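Oxidoreductase (Azotobacter vinelandii, PDB 7D5N) binds NADH and myo-inositol and, as a homologue of inositol dehydrogenase, probably catalyses NAD-dependent oxidation of a cyclitol or related polyol. Local coordinates at residues C113-C118 with V140-A145; S200-D205 with S260-A265; V206-L211 with R371-C376. One frame throughout, in Å; residues are numbered along the deposited sequence.

Interaction 1 (C113-C118 with V140-A145). With NAI (1,4-dihydronicotinamide adenine dinucleotide), chain D; INS (1,2,3,4,5,6-hexahydroxy-cyclohexane), chain E.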
loop_
_atom_site.group_PDB
_atom_site.type_symbol
_atom_site.label_atom_id
_atom_site.label_comp_id
_atom_site.label_asym_id
_atom_site.label_seq_id
_atom_site.Cartn_x
_atom_site.Cartn_y
_atom_site.Cartn_z
ATOM N N CYS B 113 -9.024 28.930 -19.941
ATOM C CA CYS B 113 -7.833 29.593 -19.376
ATOM C C CYS B 113 -7.162 28.649 -18.382
ATOM O O CYS B 113 -7.861 28.004 -17.574
ATOM C CB CYS B 113 -8.145 30.934 -18.730
ATOM S SG CYS B 113 -6.639 31.847 -18.300
ATOM N N GLU B 114 -5.841 28.604 -18.406
ATOM C CA GLU B 114 -5.100 27.826 -17.394
ATOM C C GLU B 114 -5.251 28.496 -16.027
ATOM O O GLU B 114 -5.408 29.743 -15.957
ATOM C CB GLU B 114 -3.631 27.682 -17.777
ATOM C CG GLU B 114 -3.327 26.349 -18.415
ATOM C CD GLU B 114 -3.549 25.143 -17.516
ATOM O OE1 GLU B 114 -4.047 25.304 -16.370
ATOM O OE2 GLU B 114 -3.220 24.041 -17.965
ATOM N N LYS B 115 -5.215 27.674 -14.983
ATOM C CA LYS B 115 -5.130 28.126 -13.575
ATOM C C LYS B 115 -3.698 28.585 -13.312
ATOM O O LYS B 115 -2.765 28.087 -13.935
ATOM C CB LYS B 115 -5.511 26.965 -12.653
ATOM C CG LYS B 115 -4.754 25.676 -12.952
ATOM C CD LYS B 115 -4.040 25.104 -11.775
ATOM C CE LYS B 115 -3.034 26.029 -11.131
ATOM N NZ LYS B 115 -1.664 25.736 -11.610
ATOM N N PRO B 116 -3.451 29.520 -12.365
ATOM C CA PRO B 116 -4.498 30.337 -11.743
ATOM C C PRO B 116 -5.004 31.369 -12.757
ATOM O O PRO B 116 -4.217 31.734 -13.621
ATOM C CB PRO B 116 -3.764 31.008 -10.570
ATOM C CG PRO B 116 -2.321 31.081 -11.036
ATOM C CD PRO B 116 -2.115 29.799 -11.817
ATOM N N LEU B 117 -6.277 31.770 -12.673
ATOM C CA LEU B 117 -6.925 32.618 -13.712
ATOM C C LEU B 117 -6.070 33.873 -13.924
ATOM O O LEU B 117 -5.758 34.184 -15.065
ATOM C CB LEU B 117 -8.351 32.989 -13.290
ATOM C CG LEU B 117 -9.158 33.766 -14.331
ATOM C CD1 LEU B 117 -9.393 32.952 -15.587
ATOM C CD2 LEU B 117 -10.494 34.210 -13.760
ATOM N N CYS B 118 -5.717 34.569 -12.849
ATOM C CA CYS B 118 -4.932 35.828 -12.922
ATOM C C CYS B 118 -4.341 36.131 -11.548
ATOM O O CYS B 118 -4.511 35.295 -10.638
ATOM C CB CYS B 118 -5.801 36.970 -13.430
ATOM S SG CYS B 118 -7.421 37.020 -12.627
ATOM N N VAL B 140 -11.879 26.712 -16.870
ATOM C CA VAL B 140 -10.556 26.726 -16.188
ATOM C C VAL B 140 -10.101 25.277 -16.002
ATOM O O VAL B 140 -10.915 24.439 -15.606
ATOM C CB VAL B 140 -10.619 27.503 -14.866
ATOM C CG1 VAL B 140 -9.274 27.565 -14.165
ATOM C CG2 VAL B 140 -11.153 28.907 -15.099
ATOM N N THR B 141 -8.835 24.993 -16.298
ATOM C CA THR B 141 -8.324 23.601 -16.342
ATOM C C THR B 141 -7.923 23.135 -14.936
ATOM O O THR B 141 -6.758 22.750 -14.716
ATOM C CB THR B 141 -7.316 23.430 -17.483
ATOM O OG1 THR B 141 -6.430 24.543 -17.543
ATOM C CG2 THR B 141 -8.027 23.302 -18.811
ATOM N N TYR B 142 -8.884 23.101 -14.016
ATOM C CA TYR B 142 -8.763 22.332 -12.753
ATOM C C TYR B 142 -8.970 20.858 -13.125
ATOM O O TYR B 142 -10.007 20.297 -12.814
ATOM C CB TYR B 142 -9.733 22.855 -11.692
ATOM C CG TYR B 142 -9.372 24.193 -11.095
ATOM C CD1 TYR B 142 -8.180 24.371 -10.409
ATOM C CD2 TYR B 142 -10.220 25.283 -11.208
ATOM C CE1 TYR B 142 -7.838 25.588 -9.843
ATOM C CE2 TYR B 142 -9.894 26.506 -10.650
ATOM C CZ TYR B 142 -8.704 26.659 -9.963
ATOM O OH TYR B 142 -8.409 27.875 -9.427
ATOM N N GLY B 143 -7.997 20.281 -13.836
ATOM C CA GLY B 143 -8.143 19.010 -14.571
ATOM C C GLY B 143 -8.508 17.834 -13.678
ATOM O O GLY B 143 -9.234 16.921 -14.142
ATOM N N TYR B 144 -8.039 17.826 -12.434
ATOM C CA TYR B 144 -8.251 16.679 -11.516
ATOM C C TYR B 144 -9.752 16.520 -11.252
ATOM O O TYR B 144 -10.193 15.408 -10.918
ATOM C CB TYR B 144 -7.425 16.863 -10.245
ATOM C CG TYR B 144 -5.953 17.029 -10.517
ATOM C CD1 TYR B 144 -5.132 15.940 -10.782
ATOM C CD2 TYR B 144 -5.382 18.288 -10.528
ATOM C CE1 TYR B 144 -3.785 16.102 -11.063
ATOM C CE2 TYR B 144 -4.043 18.469 -10.823
ATOM C CZ TYR B 144 -3.239 17.370 -11.084
ATOM O OH TYR B 144 -1.914 17.543 -11.349
ATOM N N ALA B 145 -10.539 17.575 -11.465
ATOM C CA ALA B 145 -12.000 17.537 -11.195
ATOM C C ALA B 145 -12.726 16.669 -12.236
ATOM O O ALA B 145 -13.917 16.273 -12.011
ATOM C CB ALA B 145 -12.538 18.947 -11.119
HETATM P PA NAI D . 5.989 26.249 -19.551
HETATM O O1A NAI D . 6.991 27.242 -19.148
HETATM O O2A NAI D . 6.325 24.826 -19.550
HETATM O O5B NAI D . 5.448 26.615 -21.033
HETATM C C5B NAI D . 5.045 27.930 -21.399
HETATM C C4B NAI D . 4.726 27.867 -22.889
HETATM O O4B NAI D . 4.049 29.032 -23.339
HETATM C C3B NAI D . 5.974 27.746 -23.754
HETATM O O3B NAI D . 5.644 26.975 -24.914
HETATM C C2B NAI D . 6.281 29.160 -24.148
HETATM O O2B NAI D . 7.012 29.273 -25.371
HETATM C C1B NAI D . 4.867 29.641 -24.340
HETATM N N9A NAI D . 4.676 31.058 -24.139
HETATM C C8A NAI D . 5.147 31.833 -23.157
HETATM N N7A NAI D . 4.686 33.100 -23.329
HETATM C C5A NAI D . 3.951 33.110 -24.446
HETATM C C6A NAI D . 3.196 34.112 -25.186
HETATM N N6A NAI D . 3.154 35.371 -24.743
HETATM N N1A NAI D . 2.564 33.725 -26.304
HETATM C C2A NAI D . 2.589 32.437 -26.723
HETATM N N3A NAI D . 3.289 31.465 -26.091
HETATM C C4A NAI D . 3.943 31.762 -24.966
HETATM O O3 NAI D . 4.725 26.496 -18.615
HETATM P PN NAI D . 3.710 25.321 -18.204
HETATM O O1N NAI D . 4.296 24.574 -17.045
HETATM O O2N NAI D . 3.239 24.583 -19.373
HETATM O O5D NAI D . 2.510 26.192 -17.631
HETATM C C5D NAI D . 1.666 26.974 -18.461
HETATM C C4D NAI D . 0.410 27.380 -17.737
HETATM O O4D NAI D . -0.318 26.179 -17.416
HETATM C C3D NAI D . 0.659 28.086 -16.431
HETATM O O3D NAI D . -0.407 28.969 -16.184
HETATM C C2D NAI D . 0.542 27.012 -15.371
HETATM O O2D NAI D . -0.004 27.475 -14.137
HETATM C C1D NAI D . -0.467 26.085 -16.003
HETATM N N1N NAI D . -0.362 24.692 -15.608
HETATM C C2N NAI D . -1.492 24.077 -15.246
HETATM C C3N NAI D . -1.510 22.754 -14.867
HETATM C C7N NAI D . -2.798 22.103 -14.509
HETATM O O7N NAI D . -2.762 21.022 -13.946
HETATM N N7N NAI D . -3.929 22.682 -14.901
HETATM C C4N NAI D . -0.261 21.916 -14.885
HETATM C C5N NAI D . 0.899 22.691 -15.310
HETATM C C6N NAI D . 0.793 24.025 -15.664
HETATM C C1 INS E . 2.455 20.966 -11.115
HETATM C C2 INS E . 1.273 20.108 -11.498
HETATM C C3 INS E . -0.036 20.854 -11.282
HETATM C C4 INS E . -0.016 22.202 -11.997
HETATM C C5 INS E . 1.235 23.017 -11.716
HETATM C C6 INS E . 2.473 22.202 -11.999
HETATM O O1 INS E . 3.654 20.199 -11.248
HETATM O O2 INS E . 1.378 19.772 -12.887
HETATM O O3 INS E . -1.114 20.034 -11.780
HETATM O O4 INS E . -1.140 22.994 -11.671
HETATM O O5 INS E . 1.256 24.183 -12.537
HETATM O O6 INS E . 3.581 23.026 -11.732
#
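Glu114 and Thr141 meet in the nicotinamide pocket, just past the ends of two neighbouring parallel strands of the Rossmann sheet. The strands close with a bridge between Cys113 and Val140, where Val140 CA lies 3.3 Å from Cys113 O. Beyond it the chains diverge around the cofactor. Thr141 OG1 sits between its own backbone N and carbonyl carbon (chi1 43°) and from there donates to Glu114 OE1 at 2.8 Å. It meets this oxygen from above the carboxylate plane, about 80° out of it. Lys115 N reaches the same oxygen at 3.0 Å, on its anti lone pair. The carboxamide N7N of NADH is a third donor to Glu114 OE1, also at 3.0 Å and nearly straight (174°). N7N gives a second bond to Thr141 O at 2.8 Å. Together these two acceptors fix the rotation of the amide. Glu114 OE2 is bonded to His29, so both ends of the carboxylate are held. The Lys115 chain passes Tyr142, with CB 3.9 Å from CE1 of that ring, then bends so that NZ bonds O4 of myo-inositol at 2.8 Å. NZ also bonds Asp205 O. At the neighbouring hydroxyl, Tyr144 OH donates to inositol O3, which lies at the edge of the tyrosine ring and in its plane. Glu114, Lys115 and Pro116, with the cis peptide before the proline, form the Glu-Lys-Pro signature typical of the GFO/IDH/MocA oxidoreductases.

Interaction 2 (S200-D205 with S260-A265). With INS (1,2,3,4,5,6-hexahydroxy-cyclohexane), chain E.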
loop_
_atom_site.group_PDB
_atom_site.type_symbol
_atom_site.label_atom_id
_atom_site.label_comp_id
_atom_site.label_asym_id
_atom_site.label_seq_id
_atom_site.Cartn_x
_atom_site.Cartn_y
_atom_site.Cartn_z
ATOM N N SER B 200 2.042 34.841 -5.495
ATOM C CA SER B 200 2.411 33.578 -4.812
ATOM C C SER B 200 3.078 32.605 -5.779
ATOM O O SER B 200 2.960 32.776 -7.019
ATOM C CB SER B 200 1.202 32.952 -4.165
ATOM O OG SER B 200 0.517 32.110 -5.082
ATOM N N TYR B 201 3.738 31.595 -5.230
ATOM C CA TYR B 201 4.158 30.421 -6.030
ATOM C C TYR B 201 3.220 29.249 -5.692
ATOM O O TYR B 201 2.197 29.116 -6.376
ATOM C CB TYR B 201 5.671 30.196 -5.943
ATOM C CG TYR B 201 6.082 28.838 -6.444
ATOM C CD1 TYR B 201 5.385 28.241 -7.485
ATOM C CD2 TYR B 201 7.114 28.123 -5.859
ATOM C CE1 TYR B 201 5.699 26.973 -7.933
ATOM C CE2 TYR B 201 7.456 26.858 -6.312
ATOM C CZ TYR B 201 6.729 26.276 -7.338
ATOM O OH TYR B 201 6.994 25.032 -7.818
ATOM N N VAL B 202 3.485 28.444 -4.660
ATOM C CA VAL B 202 2.776 27.132 -4.524
ATOM C C VAL B 202 1.295 27.313 -4.159
ATOM O O VAL B 202 0.502 26.425 -4.509
ATOM C CB VAL B 202 3.458 26.153 -3.552
ATOM C CG1 VAL B 202 4.762 25.639 -4.132
ATOM C CG2 VAL B 202 3.621 26.708 -2.142
ATOM N N LEU B 203 0.912 28.388 -3.472
ATOM C CA LEU B 203 -0.524 28.572 -3.128
ATOM C C LEU B 203 -1.339 28.567 -4.419
ATOM O O LEU B 203 -2.328 27.825 -4.503
ATOM C CB LEU B 203 -0.712 29.888 -2.378
ATOM C CG LEU B 203 -0.254 29.890 -0.923
ATOM C CD1 LEU B 203 -0.131 31.320 -0.404
ATOM C CD2 LEU B 203 -1.212 29.081 -0.062
ATOM N N GLY B 204 -0.931 29.370 -5.405
ATOM C CA GLY B 204 -1.624 29.434 -6.710
ATOM C C GLY B 204 -1.299 28.235 -7.591
ATOM O O GLY B 204 -2.195 27.753 -8.319
ATOM N N ASP B 205 -0.057 27.757 -7.554
ATOM C CA ASP B 205 0.428 26.747 -8.530
ATOM C C ASP B 205 -0.185 25.379 -8.200
ATOM O O ASP B 205 -0.584 24.686 -9.133
ATOM C CB ASP B 205 1.950 26.676 -8.530
ATOM C CG ASP B 205 2.507 25.880 -9.691
ATOM O OD1 ASP B 205 2.244 26.261 -10.851
ATOM O OD2 ASP B 205 3.164 24.850 -9.422
ATOM N N SER B 260 0.292 23.309 0.945
ATOM C CA SER B 260 0.800 23.537 -0.432
ATOM C C SER B 260 2.313 23.432 -0.382
ATOM O O SER B 260 2.898 24.121 0.451
ATOM C CB SER B 260 0.424 24.873 -0.976
ATOM O OG SER B 260 -0.967 25.133 -0.893
ATOM N N SER B 261 2.944 22.636 -1.232
ATOM C CA SER B 261 4.418 22.523 -1.160
ATOM C C SER B 261 5.022 22.084 -2.486
ATOM O O SER B 261 4.444 21.232 -3.192
ATOM C CB SER B 261 4.820 21.604 -0.042
ATOM O OG SER B 261 6.222 21.661 0.189
ATOM N N ALA B 262 6.214 22.595 -2.753
ATOM C CA ALA B 262 7.074 22.141 -3.864
ATOM C C ALA B 262 8.405 21.652 -3.303
ATOM O O ALA B 262 9.274 21.260 -4.112
ATOM C CB ALA B 262 7.232 23.247 -4.859
ATOM N N VAL B 263 8.512 21.549 -1.970
ATOM C CA VAL B 263 9.762 21.144 -1.279
ATOM C C VAL B 263 9.493 19.940 -0.362
ATOM O O VAL B 263 10.284 19.674 0.571
ATOM C CB VAL B 263 10.392 22.333 -0.531
ATOM C CG1 VAL B 263 10.816 23.431 -1.484
ATOM C CG2 VAL B 263 9.471 22.895 0.535
ATOM N N ASN B 264 8.454 19.176 -0.643
ATOM C CA ASN B 264 8.187 17.920 0.098
ATOM C C ASN B 264 9.082 16.826 -0.495
ATOM O O ASN B 264 8.584 16.016 -1.294
ATOM C CB ASN B 264 6.704 17.552 0.030
ATOM C CG ASN B 264 6.391 16.322 0.843
ATOM O OD1 ASN B 264 7.206 15.908 1.675
ATOM N ND2 ASN B 264 5.229 15.726 0.592
ATOM N N ALA B 265 10.366 16.839 -0.144
ATOM C CA ALA B 265 11.414 16.015 -0.794
ATOM C C ALA B 265 10.981 14.543 -0.847
ATOM O O ALA B 265 10.542 13.998 0.199
ATOM C CB ALA B 265 12.708 16.167 -0.041
HETATM C C1 INS E . 2.455 20.966 -11.115
HETATM C C2 INS E . 1.273 20.108 -11.498
HETATM C C3 INS E . -0.036 20.854 -11.282
HETATM C C4 INS E . -0.016 22.202 -11.997
HETATM C C5 INS E . 1.235 23.017 -11.716
HETATM C C6 INS E . 2.473 22.202 -11.999
HETATM O O1 INS E . 3.654 20.199 -11.248
HETATM O O2 INS E . 1.378 19.772 -12.887
HETATM O O3 INS E . -1.114 20.034 -11.780
HETATM O O4 INS E . -1.140 22.994 -11.671
HETATM O O5 INS E . 1.256 24.183 -12.537
HETATM O O6 INS E . 3.581 23.026 -11.732
#
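Val202 meets Ser260 and Ala262 through two methyls set by a chi1 of -70°. Val202 CG1 is anti to the carbonyl carbon and packs on Ala262 CB at 3.5 Å. Val202 CG2 lies between the backbone N and the carbonyl carbon and rests 3.7 Å from Ser260 O. Tyr201, the N-cap residue of helix 202-217, holds CG anti to its N (chi1 165°). This turns its ring back over Val202, so that CG1 lies above one face of the ring, offset toward the rim. The far end of the same ring touches Ala262, with Tyr201 OH 3.5 Å from Ala262 CB. Ala262 CB thus touches both the phenol end and the valine methyl. The Tyr201 hydroxyl has its polar partner in His177. Leu203 CD2 touches Ser260 OG from the next helix position. Inside the 200-205 segment, Gly204 N donates to Ser200 OG at 3.1 Å. A side chain at Gly204 would crowd that hydroxyl. At the end of strand 255-261, Ser261 OG accepts from Val263 N at 3.1 Å, an ST turn, and is also hydrogen-bonded to Asn243. The loop then leads to a neighbouring subunit, where Arg274 and Ser281 bond Asn264 and Ala265. Asp205 takes no part in the packing, and its carboxylate faces the bound inositol. Asp205 OD1 accepts from inositol O5 at 2.9 Å and OD2 from O6 at 3.0 Å, while the backbone oxygen of Asp205 accepts from O4. Arg191 forms a salt bridge to OD1. No hydrogen bond crosses between the segments. The helix start is therefore seated on the strand end by apolar contact, while Asp205 and the Tyr201 hydroxyl find their polar partners in the inositol, Arg191 and His177.

Interaction 3 (V206-L211 with R371-C376). With INS (1,2,3,4,5,6-hexahydroxy-cyclohexane), chain E; NAI (1,4-dihydronicotinamide adenine dinucleotide), chain D.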
loop_
_atom_site.group_PDB
_atom_site.type_symbol
_atom_site.label_atom_id
_atom_site.label_comp_id
_atom_site.label_asym_id
_atom_site.label_seq_id
_atom_site.Cartn_x
_atom_site.Cartn_y
_atom_site.Cartn_z
ATOM N N VAL B 206 -0.213 24.982 -6.923
ATOM C CA VAL B 206 -0.680 23.616 -6.543
ATOM C C VAL B 206 -1.800 23.676 -5.483
ATOM O O VAL B 206 -2.667 22.810 -5.521
ATOM C CB VAL B 206 0.489 22.700 -6.139
ATOM C CG1 VAL B 206 1.397 22.402 -7.328
ATOM C CG2 VAL B 206 1.297 23.219 -4.965
ATOM N N GLY B 207 -1.807 24.642 -4.571
ATOM C CA GLY B 207 -2.816 24.681 -3.494
ATOM C C GLY B 207 -4.227 24.799 -4.035
ATOM O O GLY B 207 -5.157 24.152 -3.478
ATOM N N THR B 208 -4.407 25.544 -5.122
ATOM C CA THR B 208 -5.748 25.792 -5.694
ATOM C C THR B 208 -6.356 24.518 -6.270
ATOM O O THR B 208 -7.591 24.515 -6.427
ATOM C CB THR B 208 -5.734 26.896 -6.750
ATOM O OG1 THR B 208 -4.758 26.538 -7.719
ATOM C CG2 THR B 208 -5.443 28.245 -6.133
ATOM N N HIS B 209 -5.561 23.489 -6.579
ATOM C CA HIS B 209 -6.104 22.231 -7.159
ATOM C C HIS B 209 -7.013 21.516 -6.159
ATOM O O HIS B 209 -8.200 21.296 -6.449
ATOM C CB HIS B 209 -4.983 21.357 -7.733
ATOM C CG HIS B 209 -4.551 21.774 -9.100
ATOM N ND1 HIS B 209 -5.424 21.762 -10.180
ATOM C CD2 HIS B 209 -3.345 22.148 -9.585
ATOM C CE1 HIS B 209 -4.772 22.134 -11.268
ATOM N NE2 HIS B 209 -3.498 22.384 -10.933
ATOM N N PRO B 210 -6.513 21.074 -4.979
ATOM C CA PRO B 210 -7.365 20.345 -4.048
ATOM C C PRO B 210 -8.409 21.279 -3.417
ATOM O O PRO B 210 -9.487 20.821 -3.064
ATOM C CB PRO B 210 -6.411 19.777 -2.994
ATOM C CG PRO B 210 -5.181 20.673 -3.073
ATOM C CD PRO B 210 -5.122 21.162 -4.508
ATOM N N LEU B 211 -8.109 22.576 -3.352
ATOM C CA LEU B 211 -9.136 23.571 -2.961
ATOM C C LEU B 211 -10.333 23.452 -3.902
ATOM O O LEU B 211 -11.480 23.351 -3.390
ATOM C CB LEU B 211 -8.586 24.991 -3.013
ATOM C CG LEU B 211 -9.634 26.044 -2.646
ATOM C CD1 LEU B 211 -9.840 26.065 -1.141
ATOM C CD2 LEU B 211 -9.235 27.415 -3.172
ATOM N N ARG B 371 -9.353 34.550 -5.389
ATOM C CA ARG B 371 -9.774 35.097 -4.075
ATOM C C ARG B 371 -8.993 34.378 -2.976
ATOM O O ARG B 371 -8.460 35.050 -2.092
ATOM C CB ARG B 371 -11.280 34.963 -3.847
ATOM C CG ARG B 371 -11.751 35.570 -2.529
ATOM C CD ARG B 371 -13.177 35.191 -2.161
ATOM N NE ARG B 371 -14.083 35.247 -3.300
ATOM C CZ ARG B 371 -14.582 36.362 -3.820
ATOM N NH1 ARG B 371 -14.282 37.530 -3.284
ATOM N NH2 ARG B 371 -15.375 36.306 -4.874
ATOM N N TRP B 372 -8.932 33.048 -3.033
ATOM C CA TRP B 372 -8.307 32.240 -1.958
ATOM C C TRP B 372 -6.816 32.584 -1.858
ATOM O O TRP B 372 -6.326 32.821 -0.749
ATOM C CB TRP B 372 -8.548 30.752 -2.215
ATOM C CG TRP B 372 -7.987 29.867 -1.151
ATOM C CD1 TRP B 372 -8.539 29.600 0.066
ATOM C CD2 TRP B 372 -6.740 29.162 -1.194
ATOM N NE1 TRP B 372 -7.739 28.747 0.769
ATOM C CE2 TRP B 372 -6.634 28.449 0.017
ATOM C CE3 TRP B 372 -5.731 29.020 -2.151
ATOM C CZ2 TRP B 372 -5.550 27.623 0.304
ATOM C CZ3 TRP B 372 -4.661 28.197 -1.874
ATOM C CH2 TRP B 372 -4.565 27.521 -0.653
ATOM N N VAL B 373 -6.126 32.672 -2.995
ATOM C CA VAL B 373 -4.676 32.997 -2.998
ATOM C C VAL B 373 -4.492 34.393 -2.386
ATOM O O VAL B 373 -3.627 34.557 -1.506
ATOM C CB VAL B 373 -4.089 32.900 -4.414
ATOM C CG1 VAL B 373 -2.696 33.522 -4.487
ATOM C CG2 VAL B 373 -4.080 31.458 -4.899
ATOM N N GLU B 374 -5.285 35.363 -2.824
ATOM C CA GLU B 374 -5.202 36.765 -2.328
ATOM C C GLU B 374 -5.379 36.811 -0.804
ATOM O O GLU B 374 -4.578 37.482 -0.147
ATOM C CB GLU B 374 -6.241 37.641 -3.023
ATOM C CG GLU B 374 -5.865 39.112 -3.014
ATOM C CD GLU B 374 -6.642 39.983 -3.986
ATOM O OE1 GLU B 374 -6.339 39.948 -5.205
ATOM O OE2 GLU B 374 -7.562 40.684 -3.522
ATOM N N ARG B 375 -6.375 36.123 -0.245
ATOM C CA ARG B 375 -6.591 36.097 1.226
ATOM C C ARG B 375 -5.412 35.429 1.936
ATOM O O ARG B 375 -4.994 35.945 2.978
ATOM C CB ARG B 375 -7.889 35.376 1.593
ATOM C CG ARG B 375 -9.135 35.991 0.983
ATOM C CD ARG B 375 -9.147 37.508 1.092
ATOM N NE ARG B 375 -9.298 37.984 2.451
ATOM C CZ ARG B 375 -8.749 39.100 2.936
ATOM N NH1 ARG B 375 -7.954 39.848 2.184
ATOM N NH2 ARG B 375 -8.979 39.457 4.188
ATOM N N CYS B 376 -4.908 34.311 1.405
ATOM C CA CYS B 376 -3.730 33.617 1.983
ATOM C C CYS B 376 -2.532 34.572 2.007
ATOM O O CYS B 376 -1.841 34.657 3.027
ATOM C CB CYS B 376 -3.375 32.366 1.191
ATOM S SG CYS B 376 -4.566 31.026 1.472
HETATM C C1 INS E . 2.455 20.966 -11.115
HETATM C C2 INS E . 1.273 20.108 -11.498
HETATM C C3 INS E . -0.036 20.854 -11.282
HETATM C C4 INS E . -0.016 22.202 -11.997
HETATM C C5 INS E . 1.235 23.017 -11.716
HETATM C C6 INS E . 2.473 22.202 -11.999
HETATM O O1 INS E . 3.654 20.199 -11.248
HETATM O O2 INS E . 1.378 19.772 -12.887
HETATM O O3 INS E . -1.114 20.034 -11.780
HETATM O O4 INS E . -1.140 22.994 -11.671
HETATM O O5 INS E . 1.256 24.183 -12.537
HETATM O O6 INS E . 3.581 23.026 -11.732
HETATM P PA NAI D . 5.989 26.249 -19.551
HETATM O O1A NAI D . 6.991 27.242 -19.148
HETATM O O2A NAI D . 6.325 24.826 -19.550
HETATM O O5B NAI D . 5.448 26.615 -21.033
HETATM C C5B NAI D . 5.045 27.930 -21.399
HETATM C C4B NAI D . 4.726 27.867 -22.889
HETATM O O4B NAI D . 4.049 29.032 -23.339
HETATM C C3B NAI D . 5.974 27.746 -23.754
HETATM O O3B NAI D . 5.644 26.975 -24.914
HETATM C C2B NAI D . 6.281 29.160 -24.148
HETATM O O2B NAI D . 7.012 29.273 -25.371
HETATM C C1B NAI D . 4.867 29.641 -24.340
HETATM N N9A NAI D . 4.676 31.058 -24.139
HETATM C C8A NAI D . 5.147 31.833 -23.157
HETATM N N7A NAI D . 4.686 33.100 -23.329
HETATM C C5A NAI D . 3.951 33.110 -24.446
HETATM C C6A NAI D . 3.196 34.112 -25.186
HETATM N N6A NAI D . 3.154 35.371 -24.743
HETATM N N1A NAI D . 2.564 33.725 -26.304
HETATM C C2A NAI D . 2.589 32.437 -26.723
HETATM N N3A NAI D . 3.289 31.465 -26.091
HETATM C C4A NAI D . 3.943 31.762 -24.966
HETATM O O3 NAI D . 4.725 26.496 -18.615
HETATM P PN NAI D . 3.710 25.321 -18.204
HETATM O O1N NAI D . 4.296 24.574 -17.045
HETATM O O2N NAI D . 3.239 24.583 -19.373
HETATM O O5D NAI D . 2.510 26.192 -17.631
HETATM C C5D NAI D . 1.666 26.974 -18.461
HETATM C C4D NAI D . 0.410 27.380 -17.737
HETATM O O4D NAI D . -0.318 26.179 -17.416
HETATM C C3D NAI D . 0.659 28.086 -16.431
HETATM O O3D NAI D . -0.407 28.969 -16.184
HETATM C C2D NAI D . 0.542 27.012 -15.371
HETATM O O2D NAI D . -0.004 27.475 -14.137
HETATM C C1D NAI D . -0.467 26.085 -16.003
HETATM N N1N NAI D . -0.362 24.692 -15.608
HETATM C C2N NAI D . -1.492 24.077 -15.246
HETATM C C3N NAI D . -1.510 22.754 -14.867
HETATM C C7N NAI D . -2.798 22.103 -14.509
HETATM O O7N NAI D . -2.762 21.022 -13.946
HETATM N N7N NAI D . -3.929 22.682 -14.901
HETATM C C4N NAI D . -0.261 21.916 -14.885
HETATM C C5N NAI D . 0.899 22.691 -15.310
HETATM C C6N NAI D . 0.793 24.025 -15.664
#
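Trp372 O accepts Cys376 N at 3.0 Å, a helical bond in the turn of helix 363-381 that presents the Trp372 indole to Leu211. Trp372 CG is anti to its backbone N (chi1 -178°), and the ring reaches across to helix 202-217. Leu211 CD2 lies over one face of it in a CH-pi contact, 3.8 Å from the centroid of the five-membered ring and 28° off the normal. The closest atom to this methyl is Trp372 CG at 3.4 Å. Cys376 SG sits over the centre of the opposite face, so the indole is held between a methyl and a sulfur. The axes of the two short helix segments pass 10.6 Å apart, with 124° between their directions. Both helices lie against the mixed sheet of the C-terminal alpha/beta domain. Trp372 touches strands 223-231 and 243-250, and Pro210 touches strand 165-173. Replacing Trp372 by an alanine is likely to leave Leu211 CD2 and Cys376 SG without the ring between them and open a gap beside Gly207. Gly207 comes close to the six-membered part of the ring: a CB there would lie 3.2 Å from Trp372 CZ3. Thr208 CG2 meets Val373 CG2 at 3.7 Å and also approaches the benzene part of the indole, while its OG1 bonds Gly204 O. His209 leaves the helix away from Trp372, and its ring edge faces inositol O4, though the exact position of NE2 is doubtful.

In the fold
From the N terminus, interaction 1 comes first. It closes a loop of 21 residues that carries helix 121-133 between neighbouring parallel strands of the Rossmann sheet. The chain then enters the C-terminal domain, and interactions 2 and 3 both start on helix 202-217. Interaction 2 joins the helix start to the end of strand 255-261 and closes a span of 54 residues. Interaction 3 joins the next turns to helix 363-381 and closes one of 159. These two contacts cross along the chain, while interaction 1 is finished before either begins. Val202 O probably bonds Gly207 N, linking interactions 2 and 3 within the helix. Residues of all three reach the bound inositol, which lies where the two domains meet.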